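Local coordinates for SsDNA-binding protein essential for mitochondrial genome maintenance (Saccharomyces cerevisiae, PDB 6CQK) that binds single-stranded DNA preferentially and cooperatively, takes part in mitochondrial DNA replication and stimulates the PIF1 helicase, at residues K5-G10 / L67-A72. Sequence-based numbering, arbitrary orientation.
Sequences KMSIVG and LVYVEA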
loop_
_atom_site.group_PDB
_atom_site.type_symbol
_atom_site.label_atom_id
_atom_site.label_comp_id
_atom_site.label_asym_id
_atom_site.label_seq_id
_atom_site.Cartn_x
_atom_site.Cartn_y
_atom_site.Cartn_z
ATOM N N LYS A 5 0.624 3.543 7.859
ATOM C CA LYS A 5 0.038 2.215 7.755
ATOM C C LYS A 5 1.070 1.253 7.272
ATOM O O LYS A 5 1.958 1.616 6.548
ATOM C CB LYS A 5 -1.212 2.137 6.859
ATOM C CG LYS A 5 -1.006 2.585 5.447
ATOM C CD LYS A 5 -2.267 2.530 4.601
ATOM C CE LYS A 5 -2.365 1.139 3.966
ATOM N NZ LYS A 5 -3.712 0.796 3.435
ATOM N N MET A 6 0.915 0.003 7.694
ATOM C CA MET A 6 1.772 -1.141 7.284
ATOM C C MET A 6 0.982 -2.189 6.527
ATOM O O MET A 6 -0.179 -2.455 6.859
ATOM C CB MET A 6 2.300 -1.823 8.507
ATOM C CG MET A 6 3.288 -2.925 8.176
ATOM S SD MET A 6 4.818 -2.872 9.131
ATOM C CE MET A 6 5.389 -1.211 9.189
ATOM N N SER A 7 1.566 -2.732 5.488
ATOM C CA SER A 7 0.961 -3.862 4.790
ATOM C C SER A 7 1.947 -4.992 4.940
ATOM O O SER A 7 3.124 -4.787 4.730
ATOM C CB SER A 7 0.732 -3.541 3.314
ATOM O OG SER A 7 0.150 -2.248 3.174
ATOM N N ILE A 8 1.453 -6.162 5.338
ATOM C CA ILE A 8 2.270 -7.324 5.555
ATOM C C ILE A 8 1.716 -8.503 4.804
ATOM O O ILE A 8 0.524 -8.744 4.786
ATOM C CB ILE A 8 2.236 -7.664 7.013
ATOM C CG1 ILE A 8 2.880 -6.547 7.823
ATOM C CG2 ILE A 8 2.981 -8.979 7.288
ATOM C CD1 ILE A 8 2.307 -6.465 9.206
ATOM N N VAL A 9 2.587 -9.244 4.153
ATOM C CA VAL A 9 2.276 -10.596 3.767
ATOM C C VAL A 9 3.136 -11.549 4.540
ATOM O O VAL A 9 4.397 -11.444 4.533
ATOM C CB VAL A 9 2.496 -10.843 2.280
ATOM C CG1 VAL A 9 2.307 -12.325 1.954
ATOM C CG2 VAL A 9 1.466 -10.078 1.505
ATOM N N GLY A 10 2.462 -12.517 5.133
ATOM C CA GLY A 10 3.135 -13.436 5.995
ATOM C C GLY A 10 2.236 -14.481 6.549
ATOM O O GLY A 10 1.070 -14.588 6.167
ATOM N N LEU A 67 -1.266 -18.081 5.284
ATOM C CA LEU A 67 -0.739 -16.940 4.525
ATOM C C LEU A 67 -1.829 -15.884 4.420
ATOM O O LEU A 67 -2.901 -16.161 3.874
ATOM C CB LEU A 67 -0.294 -17.348 3.126
ATOM C CG LEU A 67 0.459 -16.291 2.348
ATOM C CD1 LEU A 67 1.757 -15.954 3.038
ATOM C CD2 LEU A 67 0.743 -16.710 0.919
ATOM N N VAL A 68 -1.530 -14.703 4.955
ATOM C CA VAL A 68 -2.453 -13.570 4.973
ATOM C C VAL A 68 -1.835 -12.315 4.369
ATOM O O VAL A 68 -0.607 -12.185 4.299
ATOM C CB VAL A 68 -2.890 -13.212 6.384
ATOM C CG1 VAL A 68 -3.658 -14.349 6.932
ATOM C CG2 VAL A 68 -1.720 -12.891 7.299
ATOM N N TYR A 69 -2.683 -11.384 3.942
ATOM C CA TYR A 69 -2.232 -10.010 3.580
ATOM C C TYR A 69 -2.986 -9.095 4.517
ATOM O O TYR A 69 -4.203 -9.061 4.453
ATOM C CB TYR A 69 -2.523 -9.694 2.121
ATOM C CG TYR A 69 -2.461 -8.244 1.761
ATOM C CD1 TYR A 69 -3.570 -7.434 1.855
ATOM C CD2 TYR A 69 -1.311 -7.686 1.283
ATOM C CE1 TYR A 69 -3.525 -6.111 1.501
ATOM C CE2 TYR A 69 -1.246 -6.353 0.954
ATOM C CZ TYR A 69 -2.358 -5.573 1.059
ATOM O OH TYR A 69 -2.256 -4.239 0.687
ATOM N N VAL A 70 -2.276 -8.449 5.436
ATOM C CA VAL A 70 -2.883 -7.624 6.466
ATOM C C VAL A 70 -2.481 -6.196 6.228
ATOM O O VAL A 70 -1.343 -5.906 5.822
ATOM C CB VAL A 70 -2.381 -8.001 7.831
ATOM C CG1 VAL A 70 -2.786 -6.975 8.876
ATOM C CG2 VAL A 70 -2.838 -9.405 8.191
ATOM N N GLU A 71 -3.430 -5.286 6.419
ATOM C CA GLU A 71 -3.128 -3.856 6.453
ATOM C C GLU A 71 -3.463 -3.372 7.846
ATOM O O GLU A 71 -4.467 -3.739 8.379
ATOM C CB GLU A 71 -3.985 -3.088 5.490
ATOM C CG GLU A 71 -3.699 -3.395 4.067
ATOM C CD GLU A 71 -4.672 -2.756 3.128
ATOM O OE1 GLU A 71 -5.918 -2.714 3.367
ATOM O OE2 GLU A 71 -4.106 -2.292 2.125
ATOM N N ALA A 72 -2.592 -2.575 8.429
ATOM C CA ALA A 72 -2.753 -2.193 9.807
ATOM C C ALA A 72 -2.273 -0.754 10.027
ATOM O O ALA A 72 -1.252 -0.341 9.473
ATOM C CB ALA A 72 -1.952 -3.179 10.722
#
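Met6, Ile8 and Gly10 face Ala72, Val70 and Val68 as hydrogen-bonded pairs of an antiparallel ladder, each joined by two backbone bonds, from Met6 N to Ala72 O at 2.8 Å to the longer Gly10 N to Val68 O at 3.2 Å. Between them, Ser7–Glu71 and Val9–Tyr69 are non-hydrogen-bonded pairs, and CA-H groups such as that of Ser7 also approach the opposite carbonyls. The Tyr69 side chain runs along the face bearing Ser7, Val9 and Glu71. Tyr69 CB lies 4.1 Å from Val9 CG2; CG is anti to the backbone N (chi1 164°), which carries the ring along its own strand toward Glu71. Tyr69 CD2 then receives Val9 CG2 at 3.7 Å, the methyl arriving at the ring edge, near its plane. CE2 passes Ser7 CB, and at the tip Tyr69 OH donates to Glu71 OE2 at 3.0 Å, reaching the carboxylate from above its plane. Lys5 lies alongside Glu71 and sends Lys5 NZ to Glu71 OE2 in a weak, 3.4 Å salt bridge, so one carboxylate oxygen takes both partners. At the other end Val9 CG1 touches Leu67 CD1. Ile8 and Val70, on the reverse face, pack against Ile32 of strand 26-34, while backbone bonds to Asn98 and Asp96 join 67-72 to strand 89-99; this ladder joins strand 3-20 to strand 67-77, the pairing of first and fourth strands that closes the five-stranded OB barrel. Residues 5-9 also pair antiparallel with a strand of a second subunit, continuing the sheet across that interface, and Tyr69 meets the Phe3 ring of a third.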